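Local structure of parahox neighbor (5Z5M) at residues G23-H28 against A54-I59. The protein probably carries out the last two steps from urate to (S)-allantoin, hydrolysing 5-hydroxyisourate and then decarboxylating the product OHCU. Sequence-based numbering, arbitrary orientation.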
# COMPACT_ATOMS: atom_id res chain seq x y z
N GLY A 23 12.92 -37.79 -18.38
CA GLY A 23 13.46 -38.63 -17.32
C GLY A 23 14.45 -37.97 -16.37
O GLY A 23 14.73 -38.50 -15.29
N GLY A 24 15.00 -36.83 -16.78
CA GLY A 24 16.02 -36.14 -16.00
C GLY A 24 15.55 -34.82 -15.41
O GLY A 24 16.33 -34.11 -14.77
N ILE A 25 14.28 -34.49 -15.62
CA ILE A 25 13.68 -33.29 -15.05
C ILE A 25 13.91 -33.24 -13.54
O ILE A 25 14.34 -32.22 -12.99
CB ILE A 25 12.17 -33.22 -15.35
CG1 ILE A 25 11.92 -33.04 -16.85
CG2 ILE A 25 11.53 -32.09 -14.56
CD1 ILE A 25 12.83 -32.01 -17.53
N TYR A 26 13.60 -34.34 -12.87
CA TYR A 26 14.00 -34.54 -11.48
C TYR A 26 15.20 -35.47 -11.46
O TYR A 26 15.21 -36.52 -12.11
CB TYR A 26 12.84 -35.09 -10.64
CG TYR A 26 11.70 -34.10 -10.44
CD1 TYR A 26 10.65 -34.02 -11.34
CD2 TYR A 26 11.69 -33.25 -9.34
CE1 TYR A 26 9.61 -33.12 -11.16
CE2 TYR A 26 10.65 -32.34 -9.15
CZ TYR A 26 9.62 -32.28 -10.06
OH TYR A 26 8.59 -31.38 -9.87
N GLU A 27 16.23 -35.07 -10.72
CA GLU A 27 17.53 -35.72 -10.72
C GLU A 27 17.47 -37.19 -10.31
O GLU A 27 16.99 -37.51 -9.22
CB GLU A 27 18.49 -34.98 -9.79
CG GLU A 27 19.96 -35.24 -10.07
CD GLU A 27 20.48 -34.43 -11.24
OE1 GLU A 27 19.72 -33.61 -11.79
OE2 GLU A 27 21.67 -34.60 -11.60
N HIS A 28 17.96 -38.06 -11.19
CA HIS A 28 18.01 -39.50 -10.94
C HIS A 28 16.66 -40.03 -10.51
O HIS A 28 16.58 -40.90 -9.64
CB HIS A 28 19.07 -39.83 -9.88
CG HIS A 28 20.44 -39.34 -10.23
ND1 HIS A 28 20.74 -38.75 -11.44
CD2 HIS A 28 21.60 -39.36 -9.52
CE1 HIS A 28 22.03 -38.42 -11.46
NE2 HIS A 28 22.56 -38.78 -10.31
N ALA A 54 2.91 -29.15 -13.39
CA ALA A 54 2.00 -29.41 -12.29
C ALA A 54 1.76 -30.91 -12.12
O ALA A 54 1.67 -31.40 -10.99
CB ALA A 54 0.66 -28.70 -12.53
N ALA A 55 1.64 -31.60 -13.24
CA ALA A 55 1.42 -33.04 -13.25
C ALA A 55 2.60 -33.80 -12.63
O ALA A 55 2.41 -34.72 -11.84
CB ALA A 55 1.17 -33.52 -14.67
N MET A 56 3.82 -33.41 -13.00
CA MET A 56 5.01 -34.07 -12.47
C MET A 56 5.21 -33.72 -11.00
O MET A 56 5.60 -34.58 -10.21
CB MET A 56 6.25 -33.69 -13.29
CG MET A 56 6.13 -34.10 -14.76
SD MET A 56 7.59 -33.76 -15.76
CE MET A 56 8.74 -34.92 -15.05
N LYS A 57 4.94 -32.47 -10.66
CA LYS A 57 5.02 -32.01 -9.27
C LYS A 57 4.07 -32.82 -8.38
O LYS A 57 4.44 -33.22 -7.27
CB LYS A 57 4.68 -30.52 -9.17
CG LYS A 57 4.84 -29.94 -7.77
CD LYS A 57 4.53 -28.44 -7.76
CE LYS A 57 4.70 -27.85 -6.37
NZ LYS A 57 4.49 -26.37 -6.36
N ALA A 58 2.86 -33.06 -8.88
CA ALA A 58 1.86 -33.83 -8.14
C ALA A 58 2.34 -35.25 -7.86
O ALA A 58 2.15 -35.77 -6.76
CB ALA A 58 0.55 -33.86 -8.91
N ILE A 59 2.95 -35.87 -8.86
CA ILE A 59 3.51 -37.22 -8.71
C ILE A 59 4.56 -37.25 -7.61
O ILE A 59 4.56 -38.14 -6.75
CB ILE A 59 4.13 -37.71 -10.04
CG1 ILE A 59 3.01 -37.96 -11.06
CG2 ILE A 59 4.95 -38.99 -9.82
CD1 ILE A 59 3.51 -38.33 -12.44
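The two backbones come nearest at Tyr26 and Met56, their CA atoms 9.1 Å apart, where the loop between helices 15-22 and 30-38 faces the side of helix 49-61. This is the all-helical OHCU decarboxylase part of the fusion protein, and because the main chains stay well separated, long side chains do the joining. Tyr26 and Met56 reach past each other in opposite directions. The tyrosine ring points at the helix, and its edge meets the methionine at the root, CE1 lying 4.0 Å from Met56 CB, which sits near the ring plane. Met56 reaches back toward the loop with its chain straight at chi2 (-177°) and then bent at the sulfur (chi3 68°). Its side chain crosses that of Ile25 at about a right angle, and the terminal methyl rests on the isoleucine: Met56 CE is 3.8 Å from Ile25 CB and 4.0 Å from Ile25 CG2, so the branch point rather than the tip of the isoleucine takes the contact. Farther along, Ile25 CD1 leads away from the helix, and the same side chain also packs on Ala166 and Leu170 of helix 151-173, while Val32 of helix 30-38 touches Met56. Ile25 and Tyr26 are thus buried between helices 49-61 and 151-173. The phenol oxygen of Tyr26 is satisfied by a hydrogen bond with His163 ND1 on helix 151-173, a bond that should help hold the ring in place. Lys57 borders this region: its CG is anti to the backbone N (chi1 -176°), and the extended chain carries NZ away from the loop. What it offers Tyr26 is its base, with Tyr26 OH 3.7 Å from Lys57 CA and 4.1 Å from Lys57 CB.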